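Local coordinates for protein Ufm1-specific protease (Caenorhabditis elegans, PDB 5EJJ) that cleaves the peptide bond at the C-terminal glycine of the ubiquitin-like modifier Ufm1 as a thiol protease, and is required for localising a subset of odorant receptors to olfactory cilia, at residues Y185-S190 / A247-S252; Y293-W298 / K332-L337; F516-P521 / A539-S544. All coordinates share one frame; numbering follows the deposited sequence.

Contact 1 of 3, residues Y185-S190 / A247-S252; sequences YLDKFS and AFFGDS
Asp187 reaches from the 185-190 segment into the turn of 247-252, lying over the Phe249 ring on its way to the Gly250 amide. Its CB sits 3.6 Å from Phe249 CE1, and CG follows across the same side of the ring. At the tip the carboxylate divides its work. OD2 lies over the Phe249 face toward the rim, 3.6 Å from Phe249 CE1, with carboxylate and ring planes 25° apart, a stacked arrangement. OD1 accepts a hydrogen bond from Gly250 N at 2.7 Å, the donor coming from above the carboxylate plane. Phe249 CG lies anti to the backbone N (chi1 173°), which carries the ring back under Asp187. Residues 248-251 form a type II beta turn, with Gly250 at its third position, in the link between edge strand 235-247 of a five-stranded mixed sheet and helix 253-280; Ser252 is the N-cap of that helix. A backbone hydrogen bond runs from Tyr185 N to Asp251 O at 3.3 Å. A water bridges the segments, accepting from Leu186 N and lying 3.0 Å from Asp187 OD1 and 2.6 Å from Asp251 O. The carboxylate of Asp251 forms a salt bridge with Arg259 on the helix. Farther along, Ser190 CB packs 3.3 Å from Ala247 O, while Ser190 OG makes a weak hydrogen bond to Leu186 O within its own segment.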
ATOM      1  N   TYR A 185     -11.027  22.780   9.540  1.00 31.23           N
ATOM      2  CA  TYR A 185     -12.171  22.517   8.686  1.00 26.57           C
ATOM      3  C   TYR A 185     -12.607  21.054   8.610  1.00 25.64           C
ATOM      4  O   TYR A 185     -13.793  20.790   8.479  1.00 28.93           O
ATOM      5  CB  TYR A 185     -11.995  23.155   7.300  1.00 28.97           C
ATOM      6  CG  TYR A 185     -13.242  23.082   6.431  1.00 34.80           C
ATOM      7  CD1 TYR A 185     -13.327  22.180   5.382  1.00 32.12           C
ATOM      8  CD2 TYR A 185     -14.333  23.903   6.664  1.00 36.33           C
ATOM      9  CE1 TYR A 185     -14.458  22.094   4.588  1.00 32.65           C
ATOM     10  CE2 TYR A 185     -15.474  23.825   5.871  1.00 39.06           C
ATOM     11  CZ  TYR A 185     -15.533  22.913   4.830  1.00 37.40           C
ATOM     12  OH  TYR A 185     -16.664  22.810   4.029  1.00 34.84           O
ATOM     13  N   LEU A 186     -11.690  20.097   8.710  1.00 26.42           N
ATOM     14  CA  LEU A 186     -12.135  18.688   8.710  1.00 32.60           C
ATOM     15  C   LEU A 186     -11.693  17.867   9.925  1.00 34.18           C
ATOM     16  O   LEU A 186     -11.736  16.618   9.871  1.00 29.97           O
ATOM     17  CB  LEU A 186     -11.718  17.922   7.442  1.00 28.15           C
ATOM     18  CG  LEU A 186     -12.108  18.299   6.023  1.00 23.37           C
ATOM     19  CD1 LEU A 186     -11.235  19.441   5.590  1.00 26.83           C
ATOM     20  CD2 LEU A 186     -11.874  17.119   5.118  1.00 22.16           C
ATOM     21  N   ASP A 187     -11.296  18.556  11.000  1.00 29.85           N
ATOM     22  CA  ASP A 187     -10.755  17.894  12.180  1.00 27.38           C
ATOM     23  C   ASP A 187     -11.588  16.721  12.658  1.00 30.86           C
ATOM     24  O   ASP A 187     -11.047  15.679  13.032  1.00 33.59           O
ATOM     25  CB  ASP A 187     -10.555  18.885  13.299  1.00 30.08           C
ATOM     26  CG  ASP A 187      -9.345  19.744  13.084  1.00 39.04           C
ATOM     27  OD1 ASP A 187      -8.832  19.742  11.946  1.00 41.06           O
ATOM     28  OD2 ASP A 187      -8.906  20.427  14.040  1.00 46.05           O
ATOM     29  N   LYS A 188     -12.904  16.888  12.629  1.00 28.79           N
ATOM     30  CA  LYS A 188     -13.820  15.798  12.920  1.00 28.15           C
ATOM     31  C   LYS A 188     -13.438  14.504  12.178  1.00 31.06           C
ATOM     32  O   LYS A 188     -13.569  13.410  12.727  1.00 32.87           O
ATOM     33  CB  LYS A 188     -15.264  16.231  12.605  1.00 32.68           C
ATOM     34  CG  LYS A 188     -16.228  15.067  12.367  1.00 37.95           C
ATOM     35  CD  LYS A 188     -17.696  15.509  12.355  1.00 54.12           C
ATOM     36  CE  LYS A 188     -18.037  16.451  11.192  1.00 62.26           C
ATOM     37  NZ  LYS A 188     -19.450  16.265  10.682  1.00 67.09           N
ATOM     38  N   PHE A 189     -12.935  14.627  10.948  1.00 33.38           N
ATOM     39  CA  PHE A 189     -12.671  13.451  10.108  1.00 31.85           C
ATOM     40  C   PHE A 189     -11.221  13.026  10.078  1.00 29.53           C
ATOM     41  O   PHE A 189     -10.919  11.881   9.752  1.00 29.32           O
ATOM     42  CB  PHE A 189     -13.040  13.716   8.652  1.00 36.64           C
ATOM     43  CG  PHE A 189     -14.436  14.184   8.447  1.00 37.16           C
ATOM     44  CD1 PHE A 189     -14.723  15.539   8.449  1.00 31.44           C
ATOM     45  CD2 PHE A 189     -15.459  13.270   8.215  1.00 34.26           C
ATOM     46  CE1 PHE A 189     -16.012  15.971   8.252  1.00 36.10           C
ATOM     47  CE2 PHE A 189     -16.746  13.698   8.016  1.00 39.48           C
ATOM     48  CZ  PHE A 189     -17.027  15.054   8.032  1.00 37.33           C
ATOM     49  N   SER A 190     -10.314  13.952  10.346  1.00 25.32           N
ATOM     50  CA  SER A 190      -8.917  13.649  10.141  1.00 26.65           C
ATOM     51  C   SER A 190      -8.134  13.411  11.420  1.00 34.75           C
ATOM     52  O   SER A 190      -6.908  13.478  11.400  1.00 35.76           O
ATOM     53  CB  SER A 190      -8.259  14.771   9.341  1.00 26.59           C
ATOM     54  OG  SER A 190      -8.406  16.033   9.966  1.00 26.50           O
ATOM     55  N   ALA A 247      -5.648  15.129   4.105  1.00 22.35           N
ATOM     56  CA  ALA A 247      -6.338  15.962   5.094  1.00 22.37           C
ATOM     57  C   ALA A 247      -5.670  15.761   6.451  1.00 25.25           C
ATOM     58  O   ALA A 247      -5.853  14.713   7.085  1.00 26.24           O
ATOM     59  CB  ALA A 247      -7.771  15.517   5.193  1.00 22.32           C
ATOM     60  N   PHE A 248      -4.883  16.732   6.900  1.00 24.88           N
ATOM     61  CA  PHE A 248      -4.209  16.585   8.185  1.00 24.99           C
ATOM     62  C   PHE A 248      -5.033  17.256   9.275  1.00 30.85           C
ATOM     63  O   PHE A 248      -5.661  18.291   9.038  1.00 32.04           O
ATOM     64  CB  PHE A 248      -2.800  17.178   8.144  1.00 24.85           C
ATOM     65  CG  PHE A 248      -1.860  16.437   7.250  1.00 22.17           C
ATOM     66  CD1 PHE A 248      -1.445  15.157   7.576  1.00 22.29           C
ATOM     67  CD2 PHE A 248      -1.389  17.016   6.088  1.00 19.77           C
ATOM     68  CE1 PHE A 248      -0.579  14.464   6.766  1.00 17.66           C
ATOM     69  CE2 PHE A 248      -0.527  16.330   5.262  1.00 18.15           C
ATOM     70  CZ  PHE A 248      -0.119  15.048   5.602  1.00 16.85           C
ATOM     71  N   PHE A 249      -5.051  16.653  10.460  1.00 30.43           N
ATOM     72  CA  PHE A 249      -5.777  17.234  11.577  1.00 30.49           C
ATOM     73  C   PHE A 249      -5.210  18.617  11.877  1.00 32.13           C
ATOM     74  O   PHE A 249      -3.996  18.779  12.050  1.00 29.92           O
ATOM     75  CB  PHE A 249      -5.693  16.327  12.801  1.00 34.39           C
ATOM     76  CG  PHE A 249      -6.281  16.930  14.055  1.00 37.26           C
ATOM     77  CD1 PHE A 249      -7.624  16.739  14.376  1.00 42.14           C
ATOM     78  CD2 PHE A 249      -5.490  17.668  14.923  1.00 28.64           C
ATOM     79  CE1 PHE A 249      -8.165  17.289  15.532  1.00 38.32           C
ATOM     80  CE2 PHE A 249      -6.021  18.212  16.062  1.00 27.94           C
ATOM     81  CZ  PHE A 249      -7.363  18.026  16.370  1.00 32.08           C
ATOM     82  N   GLY A 250      -6.090  19.612  11.883  1.00 31.03           N
ATOM     83  CA  GLY A 250      -5.727  20.950  12.282  1.00 29.59           C
ATOM     84  C   GLY A 250      -5.558  21.961  11.169  1.00 31.61           C
ATOM     85  O   GLY A 250      -5.262  23.119  11.457  1.00 33.27           O
ATOM     86  N   ASP A 251      -5.725  21.570   9.908  1.00 34.12           N
ATOM     87  CA  ASP A 251      -5.567  22.579   8.836  1.00 38.35           C
ATOM     88  C   ASP A 251      -6.862  23.218   8.340  1.00 29.75           C
ATOM     89  O   ASP A 251      -7.942  22.635   8.450  1.00 21.97           O
ATOM     90  CB  ASP A 251      -4.644  22.146   7.673  1.00 34.20           C
ATOM     91  CG  ASP A 251      -4.960  20.761   7.140  1.00 36.28           C
ATOM     92  OD1 ASP A 251      -4.042  20.141   6.564  1.00 32.28           O
ATOM     93  OD2 ASP A 251      -6.106  20.285   7.290  1.00 38.18           O
ATOM     94  N   SER A 252      -6.712  24.439   7.824  1.00 30.77           N
ATOM     95  CA  SER A 252      -7.827  25.300   7.463  1.00 29.66           C
ATOM     96  C   SER A 252      -8.283  24.999   6.068  1.00 28.98           C
ATOM     97  O   SER A 252      -7.478  24.620   5.227  1.00 29.61           O
ATOM     98  CB  SER A 252      -7.420  26.780   7.541  1.00 35.15           C
ATOM     99  OG  SER A 252      -6.649  27.212   6.422  1.00 28.51           O
TER
HETATM  100  O   HOH W   1      -8.918  20.264   9.037  1.00 29.28           O

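Contact 2 of 3, residues Y293-W298 / K332-L337; sequences YLPPGW and KPVLRL
Segments 293-298 and 332-337 run in nearly opposite directions where they touch, 157° apart from end to end, with the CA atoms of Pro295 and Val334 still 6.3 Å apart, so side chains rather than paired backbones fill the gap. Tyr293 carries one half of the contact. Its CG stands anti to the carbonyl carbon (chi1 -58°), and the ring projects across the backbone of 334-336. Leu335 CD2 sits over the centre of one face, 3.8 Å from the Tyr293 ring centroid and 12° off the ring normal, a CH-pi contact in which the leucine meets the tyrosine at about a right angle. Arg336 O approaches the edge in the ring plane, 3.6 Å from Tyr293 CE2. Beyond the ring, Tyr293 OH lies 3.0 Å from Leu335 O. The other half is made by Pro295 and Pro296, the first two residues of a type II beta turn that ends at Trp298. Val334 CG1 points at the proline ring, 3.7 Å from Pro296 CD, and the same methyl lies 4.1 Å from Pro295 CB. Pro295 CG also packs over the centre of a Trp298 ring face within its own segment. The contact joins the link between strands 289-293 and 302-306 to the chain that follows helix 312-325. Leu335 reaches Leu302 on the second of these strands and Leu322 on the helix, while Lys332 NZ is hydrogen-bonded to Asn376 OD1. Methyl groups, proline rings and the tyrosine face dominate the side-chain contacts, so cohesion probably comes largely from burial of apolar surface, with main-chain carbonyls confined to the neighbourhood of the tyrosine ring.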
ATOM      1  N   TYR A 293      -1.045   3.802  -4.265  1.00 11.46           N
ATOM      2  CA  TYR A 293      -0.453   2.708  -3.533  1.00 10.12           C
ATOM      3  C   TYR A 293       0.081   3.208  -2.217  1.00 12.57           C
ATOM      4  O   TYR A 293       0.295   4.406  -2.026  1.00 13.28           O
ATOM      5  CB  TYR A 293       0.724   2.132  -4.296  1.00 11.52           C
ATOM      6  CG  TYR A 293       0.385   1.646  -5.659  1.00 13.25           C
ATOM      7  CD1 TYR A 293       0.479   2.481  -6.758  1.00 13.96           C
ATOM      8  CD2 TYR A 293      -0.022   0.349  -5.857  1.00 17.47           C
ATOM      9  CE1 TYR A 293       0.163   2.032  -8.023  1.00 16.34           C
ATOM     10  CE2 TYR A 293      -0.329  -0.121  -7.109  1.00 19.99           C
ATOM     11  CZ  TYR A 293      -0.246   0.723  -8.186  1.00 20.39           C
ATOM     12  OH  TYR A 293      -0.572   0.235  -9.421  1.00 20.67           O
ATOM     13  N   LEU A 294       0.315   2.267  -1.309  1.00 17.15           N
ATOM     14  CA  LEU A 294       1.080   2.514  -0.095  1.00 15.61           C
ATOM     15  C   LEU A 294       2.142   1.449  -0.079  1.00 13.92           C
ATOM     16  O   LEU A 294       1.919   0.377   0.457  1.00 17.65           O
ATOM     17  CB  LEU A 294       0.202   2.355   1.138  1.00 15.44           C
ATOM     18  CG  LEU A 294       0.924   2.512   2.470  1.00 13.32           C
ATOM     19  CD1 LEU A 294       1.673   3.802   2.461  1.00 13.47           C
ATOM     20  CD2 LEU A 294      -0.075   2.517   3.603  1.00 20.03           C
ATOM     21  N   PRO A 295       3.288   1.718  -0.707  1.00 11.39           N
ATOM     22  CA  PRO A 295       4.352   0.721  -0.761  1.00 13.80           C
ATOM     23  C   PRO A 295       4.743   0.266   0.623  1.00 16.79           C
ATOM     24  O   PRO A 295       4.478   0.985   1.587  1.00 15.38           O
ATOM     25  CB  PRO A 295       5.501   1.483  -1.413  1.00 13.96           C
ATOM     26  CG  PRO A 295       4.809   2.431  -2.329  1.00 13.45           C
ATOM     27  CD  PRO A 295       3.605   2.892  -1.528  1.00 13.13           C
ATOM     28  N   PRO A 296       5.344  -0.932   0.725  1.00 24.34           N
ATOM     29  CA  PRO A 296       5.799  -1.446   2.022  1.00 23.80           C
ATOM     30  C   PRO A 296       6.775  -0.471   2.663  1.00 18.61           C
ATOM     31  O   PRO A 296       7.747  -0.057   2.023  1.00 19.78           O
ATOM     32  CB  PRO A 296       6.508  -2.757   1.646  1.00 21.83           C
ATOM     33  CG  PRO A 296       6.870  -2.594   0.212  1.00 20.36           C
ATOM     34  CD  PRO A 296       5.699  -1.850  -0.370  1.00 20.40           C
ATOM     35  N   GLY A 297       6.483  -0.076   3.895  1.00 15.99           N
ATOM     36  CA  GLY A 297       7.393   0.755   4.652  1.00 16.34           C
ATOM     37  C   GLY A 297       7.000   2.205   4.640  1.00 15.81           C
ATOM     38  O   GLY A 297       7.267   2.936   5.602  1.00 14.54           O
ATOM     39  N   TRP A 298       6.379   2.618   3.536  1.00 15.16           N
ATOM     40  CA  TRP A 298       6.000   4.017   3.307  1.00 14.08           C
ATOM     41  C   TRP A 298       4.930   4.577   4.260  1.00 11.41           C
ATOM     42  O   TRP A 298       4.042   3.859   4.707  1.00 14.83           O
ATOM     43  CB  TRP A 298       5.498   4.161   1.884  1.00 13.69           C
ATOM     44  CG  TRP A 298       6.553   4.187   0.861  1.00 11.65           C
ATOM     45  CD1 TRP A 298       7.700   3.473   0.841  1.00 11.63           C
ATOM     46  CD2 TRP A 298       6.559   5.001  -0.311  1.00 12.37           C
ATOM     47  NE1 TRP A 298       8.433   3.784  -0.288  1.00 10.44           N
ATOM     48  CE2 TRP A 298       7.748   4.724  -1.006  1.00 11.18           C
ATOM     49  CE3 TRP A 298       5.670   5.940  -0.838  1.00  8.38           C
ATOM     50  CZ2 TRP A 298       8.070   5.352  -2.191  1.00 11.17           C
ATOM     51  CZ3 TRP A 298       5.988   6.551  -2.005  1.00  7.37           C
ATOM     52  CH2 TRP A 298       7.177   6.261  -2.675  1.00  9.05           C
ATOM     53  N   LYS A 332       9.418  -9.023  -4.695  1.00 34.69           N
ATOM     54  CA  LYS A 332       7.954  -9.194  -4.752  1.00 33.27           C
ATOM     55  C   LYS A 332       7.225  -8.044  -5.464  1.00 34.34           C
ATOM     56  O   LYS A 332       7.803  -6.975  -5.670  1.00 30.88           O
ATOM     57  CB  LYS A 332       7.378  -9.398  -3.340  1.00 34.33           C
ATOM     58  CG  LYS A 332       7.683  -8.281  -2.351  1.00 40.11           C
ATOM     59  CD  LYS A 332       7.202  -8.612  -0.934  1.00 40.61           C
ATOM     60  CE  LYS A 332       7.302  -7.378  -0.038  1.00 51.01           C
ATOM     61  NZ  LYS A 332       6.668  -7.549   1.306  1.00 55.03           N
ATOM     62  N   PRO A 333       5.950  -8.261  -5.849  1.00 35.06           N
ATOM     63  CA  PRO A 333       5.220  -7.164  -6.488  1.00 29.97           C
ATOM     64  C   PRO A 333       4.786  -6.066  -5.512  1.00 24.88           C
ATOM     65  O   PRO A 333       4.465  -6.320  -4.347  1.00 20.89           O
ATOM     66  CB  PRO A 333       3.988  -7.862  -7.089  1.00 30.18           C
ATOM     67  CG  PRO A 333       3.768  -9.040  -6.261  1.00 27.59           C
ATOM     68  CD  PRO A 333       5.143  -9.497  -5.818  1.00 34.50           C
ATOM     69  N   VAL A 334       4.781  -4.837  -6.021  1.00 26.81           N
ATOM     70  CA  VAL A 334       4.332  -3.678  -5.260  1.00 22.58           C
ATOM     71  C   VAL A 334       3.298  -2.860  -6.042  1.00 21.24           C
ATOM     72  O   VAL A 334       2.382  -2.318  -5.443  1.00 20.14           O
ATOM     73  CB  VAL A 334       5.520  -2.776  -4.850  1.00 18.17           C
ATOM     74  CG1 VAL A 334       5.050  -1.624  -4.010  1.00 15.51           C
ATOM     75  CG2 VAL A 334       6.545  -3.586  -4.085  1.00 20.08           C
ATOM     76  N   LEU A 335       3.416  -2.806  -7.373  1.00 22.34           N
ATOM     77  CA  LEU A 335       2.635  -1.850  -8.170  1.00 18.80           C
ATOM     78  C   LEU A 335       1.672  -2.494  -9.154  1.00 25.12           C
ATOM     79  O   LEU A 335       1.409  -1.939 -10.226  1.00 27.45           O
ATOM     80  CB  LEU A 335       3.576  -0.938  -8.959  1.00 16.52           C
ATOM     81  CG  LEU A 335       4.585  -0.144  -8.133  1.00 17.91           C
ATOM     82  CD1 LEU A 335       5.537   0.562  -9.048  1.00 15.62           C
ATOM     83  CD2 LEU A 335       3.865   0.847  -7.237  1.00 15.67           C
ATOM     84  N   ARG A 336       1.156  -3.670  -8.827  1.00 24.67           N
ATOM     85  CA  ARG A 336       0.186  -4.291  -9.713  1.00 23.32           C
ATOM     86  C   ARG A 336      -1.155  -3.630  -9.504  1.00 25.14           C
ATOM     87  O   ARG A 336      -1.499  -3.253  -8.384  1.00 24.88           O
ATOM     88  CB  ARG A 336       0.071  -5.777  -9.432  1.00 27.54           C
ATOM     89  CG  ARG A 336       1.396  -6.482  -9.455  1.00 33.50           C
ATOM     90  CD  ARG A 336       1.963  -6.496 -10.846  1.00 37.29           C
ATOM     91  NE  ARG A 336       1.063  -7.188 -11.761  1.00 48.15           N
ATOM     92  CZ  ARG A 336       1.077  -8.503 -11.972  1.00 50.50           C
ATOM     93  NH1 ARG A 336       1.965  -9.277 -11.331  1.00 47.56           N
ATOM     94  NH2 ARG A 336       0.203  -9.036 -12.827  1.00 45.02           N
ATOM     95  N   LEU A 337      -1.910  -3.500 -10.587  1.00 27.72           N
ATOM     96  CA  LEU A 337      -3.246  -2.917 -10.561  1.00 25.66           C
ATOM     97  C   LEU A 337      -4.068  -3.475  -9.405  1.00 25.19           C
ATOM     98  O   LEU A 337      -4.845  -2.773  -8.761  1.00 24.92           O
ATOM     99  CB  LEU A 337      -3.932  -3.221 -11.889  1.00 27.19           C
ATOM    100  CG  LEU A 337      -4.800  -2.141 -12.526  1.00 27.33           C
ATOM    101  CD1 LEU A 337      -4.513  -0.771 -11.936  1.00 27.70           C
ATOM    102  CD2 LEU A 337      -4.549  -2.154 -14.023  1.00 28.64           C
TER

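Contact 3 of 3, residues F516-P521 / A539-S544; sequences FLVLDP and AWKPAS
Ala539 opens the 539-544 segment against Val518 as a hydrogen-bonded antiparallel pair: Val518 N donates to Ala539 O at 3.2 Å, nearly straight at 169°, and the return bond from Ala539 N to Val518 O is weak. The chain turns a corner at Ala539. Trp540 comes next, in a non-hydrogen-bonded pair with Leu517, their side chains on one face of the sheet. Leu517 CB stands over the Trp540 six-membered ring, 3.8 Å from its centroid and 1° off the normal. With CG anti to the backbone N (chi1 -179°), the two branches of Leu517 lie along the indole: CD2 is 3.8 Å from Trp540 CZ2, while CD1 approaches the pyrrole side. Lys541 pairs with Phe516 through both backbone bonds, Phe516 N to Lys541 O at 2.6 Å and Lys541 N to Phe516 O at 2.7 Å. Its bent side chain sets CD 4.1 Å from Val518 CB, and NZ continues to a weak bond with Gly536 O. Past Pro542, Ala543 CB packs 4.4 Å from Phe516 CE2. Asp520, probably an active-site residue, as in related enzymes, follows strand 514-519; its OD1 is hydrogen-bonded to His522 ND1, its inferred catalytic partner. That strand lies between 540-542 and 499-507 in the antiparallel sheet of the peptidase domain, with Phe516 packing on helix 477-484 and Leu517 on Leu503 of strand 499-507.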
ATOM      1  N   PHE A 516      -1.095 -17.192  19.863  1.00 67.68           N
ATOM      2  CA  PHE A 516      -1.420 -17.335  18.444  1.00 54.20           C
ATOM      3  C   PHE A 516      -2.466 -16.319  17.995  1.00 57.84           C
ATOM      4  O   PHE A 516      -3.514 -16.175  18.636  1.00 59.08           O
ATOM      5  CB  PHE A 516      -1.944 -18.742  18.164  1.00 50.52           C
ATOM      6  CG  PHE A 516      -0.911 -19.819  18.306  1.00 50.17           C
ATOM      7  CD1 PHE A 516      -0.160 -20.227  17.216  1.00 53.43           C
ATOM      8  CD2 PHE A 516      -0.700 -20.436  19.520  1.00 50.42           C
ATOM      9  CE1 PHE A 516       0.791 -21.225  17.338  1.00 51.64           C
ATOM     10  CE2 PHE A 516       0.245 -21.433  19.648  1.00 55.02           C
ATOM     11  CZ  PHE A 516       0.995 -21.825  18.557  1.00 56.69           C
ATOM     12  N   LEU A 517      -2.188 -15.626  16.889  1.00 56.96           N
ATOM     13  CA  LEU A 517      -3.137 -14.656  16.335  1.00 55.81           C
ATOM     14  C   LEU A 517      -4.141 -15.339  15.407  1.00 54.15           C
ATOM     15  O   LEU A 517      -3.800 -15.782  14.310  1.00 49.36           O
ATOM     16  CB  LEU A 517      -2.418 -13.503  15.626  1.00 50.60           C
ATOM     17  CG  LEU A 517      -3.323 -12.408  15.038  1.00 47.90           C
ATOM     18  CD1 LEU A 517      -4.413 -11.965  16.001  1.00 46.34           C
ATOM     19  CD2 LEU A 517      -2.495 -11.216  14.614  1.00 47.26           C
ATOM     20  N   VAL A 518      -5.388 -15.418  15.861  1.00 59.80           N
ATOM     21  CA  VAL A 518      -6.389 -16.223  15.177  1.00 57.58           C
ATOM     22  C   VAL A 518      -7.545 -15.419  14.612  1.00 55.04           C
ATOM     23  O   VAL A 518      -8.215 -14.664  15.324  1.00 58.78           O
ATOM     24  CB  VAL A 518      -6.962 -17.313  16.097  1.00 56.52           C
ATOM     25  CG1 VAL A 518      -7.926 -18.193  15.314  1.00 56.57           C
ATOM     26  CG2 VAL A 518      -5.836 -18.136  16.710  1.00 47.63           C
ATOM     27  N   LEU A 519      -7.761 -15.604  13.317  1.00 54.21           N
ATOM     28  CA  LEU A 519      -8.915 -15.062  12.633  1.00 56.99           C
ATOM     29  C   LEU A 519      -9.909 -16.215  12.438  1.00 59.87           C
ATOM     30  O   LEU A 519      -9.634 -17.182  11.711  1.00 54.74           O
ATOM     31  CB  LEU A 519      -8.490 -14.432  11.303  1.00 49.79           C
ATOM     32  CG  LEU A 519      -9.534 -13.646  10.510  1.00 55.41           C
ATOM     33  CD1 LEU A 519      -9.991 -12.408  11.255  1.00 58.48           C
ATOM     34  CD2 LEU A 519      -8.992 -13.283   9.143  1.00 53.28           C
ATOM     35  N   ASP A 520     -11.053 -16.096  13.115  1.00 68.53           N
ATOM     36  CA  ASP A 520     -12.063 -17.154  13.233  1.00 70.17           C
ATOM     37  C   ASP A 520     -13.133 -17.055  12.153  1.00 67.36           C
ATOM     38  O   ASP A 520     -13.938 -16.131  12.160  1.00 68.53           O
ATOM     39  CB  ASP A 520     -12.723 -17.074  14.618  1.00 77.01           C
ATOM     40  CG  ASP A 520     -13.630 -18.257  14.916  1.00 79.02           C
ATOM     41  OD1 ASP A 520     -14.566 -18.513  14.128  1.00 75.77           O
ATOM     42  OD2 ASP A 520     -13.405 -18.929  15.951  1.00 77.14           O
ATOM     43  N   PRO A 521     -13.162 -18.037  11.243  1.00 67.37           N
ATOM     44  CA  PRO A 521     -14.012 -18.023  10.046  1.00 68.44           C
ATOM     45  C   PRO A 521     -15.496 -18.117  10.338  1.00 71.20           C
ATOM     46  O   PRO A 521     -16.293 -17.947   9.415  1.00 73.79           O
ATOM     47  CB  PRO A 521     -13.564 -19.273   9.279  1.00 64.15           C
ATOM     48  CG  PRO A 521     -12.203 -19.591   9.825  1.00 65.83           C
ATOM     49  CD  PRO A 521     -12.264 -19.202  11.268  1.00 65.29           C
ATOM     50  N   ALA A 539      -8.470 -12.051  17.558  1.00 70.45           N
ATOM     51  CA  ALA A 539      -7.710 -11.690  18.741  1.00 69.26           C
ATOM     52  C   ALA A 539      -6.618 -12.709  18.960  1.00 64.31           C
ATOM     53  O   ALA A 539      -6.547 -13.726  18.259  1.00 59.01           O
ATOM     54  CB  ALA A 539      -8.609 -11.610  19.956  1.00 77.94           C
ATOM     55  N   TRP A 540      -5.760 -12.429  19.930  1.00 63.14           N
ATOM     56  CA  TRP A 540      -4.671 -13.332  20.241  1.00 62.78           C
ATOM     57  C   TRP A 540      -5.158 -14.427  21.171  1.00 69.93           C
ATOM     58  O   TRP A 540      -6.075 -14.217  21.970  1.00 75.21           O
ATOM     59  CB  TRP A 540      -3.522 -12.567  20.870  1.00 59.72           C
ATOM     60  CG  TRP A 540      -2.835 -11.684  19.908  1.00 59.40           C
ATOM     61  CD1 TRP A 540      -3.240 -10.444  19.492  1.00 60.57           C
ATOM     62  CD2 TRP A 540      -1.610 -11.958  19.224  1.00 56.02           C
ATOM     63  NE1 TRP A 540      -2.336  -9.932  18.590  1.00 56.75           N
ATOM     64  CE2 TRP A 540      -1.326 -10.843  18.412  1.00 51.87           C
ATOM     65  CE3 TRP A 540      -0.723 -13.040  19.220  1.00 55.45           C
ATOM     66  CZ2 TRP A 540      -0.200 -10.780  17.610  1.00 47.76           C
ATOM     67  CZ3 TRP A 540       0.392 -12.976  18.420  1.00 52.02           C
ATOM     68  CH2 TRP A 540       0.645 -11.857  17.625  1.00 54.53           C
ATOM     69  N   LYS A 541      -4.545 -15.598  21.063  1.00 65.55           N
ATOM     70  CA  LYS A 541      -4.990 -16.749  21.829  1.00 66.68           C
ATOM     71  C   LYS A 541      -3.799 -17.468  22.464  1.00 72.07           C
ATOM     72  O   LYS A 541      -2.691 -17.406  21.937  1.00 67.35           O
ATOM     73  CB  LYS A 541      -5.801 -17.690  20.930  1.00 63.72           C
ATOM     74  CG  LYS A 541      -7.320 -17.473  20.999  1.00 65.02           C
ATOM     75  CD  LYS A 541      -7.829 -16.442  20.002  1.00 63.12           C
ATOM     76  CE  LYS A 541      -9.360 -16.350  20.024  1.00 62.95           C
ATOM     77  NZ  LYS A 541      -9.893 -15.474  21.110  1.00 60.99           N
ATOM     78  N   PRO A 542      -4.023 -18.132  23.618  1.00 80.27           N
ATOM     79  CA  PRO A 542      -2.971 -18.871  24.340  1.00 72.55           C
ATOM     80  C   PRO A 542      -2.832 -20.289  23.804  1.00 67.47           C
ATOM     81  O   PRO A 542      -3.797 -20.786  23.230  1.00 69.38           O
ATOM     82  CB  PRO A 542      -3.517 -18.924  25.758  1.00 72.67           C
ATOM     83  CG  PRO A 542      -5.016 -19.002  25.554  1.00 72.82           C
ATOM     84  CD  PRO A 542      -5.307 -18.142  24.351  1.00 68.54           C
ATOM     85  N   ALA A 543      -1.687 -20.939  24.004  1.00 65.89           N
ATOM     86  CA  ALA A 543      -1.462 -22.289  23.458  1.00 68.23           C
ATOM     87  C   ALA A 543      -2.534 -23.304  23.883  1.00 71.33           C
ATOM     88  O   ALA A 543      -2.709 -24.342  23.241  1.00 71.82           O
ATOM     89  CB  ALA A 543      -0.057 -22.799  23.807  1.00 63.95           C
ATOM     90  N   SER A 544      -3.250 -22.972  24.958  1.00 76.09           N
ATOM     91  CA  SER A 544      -4.391 -23.738  25.462  1.00 73.53           C
ATOM     92  C   SER A 544      -5.677 -23.468  24.662  1.00 76.62           C
ATOM     93  O   SER A 544      -6.782 -23.511  25.209  1.00 75.35           O
ATOM     94  CB  SER A 544      -4.637 -23.380  26.933  1.00 73.22           C
ATOM     95  OG  SER A 544      -5.159 -22.061  27.059  1.00 62.36           O
TER

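Overall arrangement
The three contacts follow one another along the chain without touching. Contacts 1 and 2 both belong to the UfSP2 N-terminal region, their centres 27 Å apart; contact 3 belongs to the C78 peptidase region, its centre about 28 Å from that of contact 2. All three are partly buried, but the centre of contact 2 is about 5 Å from the centre of the chain, those of contacts 1 and 3 about 23 and 26 Å. Chemistry varies with place: a turn and a weakly bonded helical turn are tied by a carboxylate and a water in contact 1, loops meet through apolar groups in contact 2, and strands pair by backbone bonds in contact 3, which holds Asp520, probably of the active site.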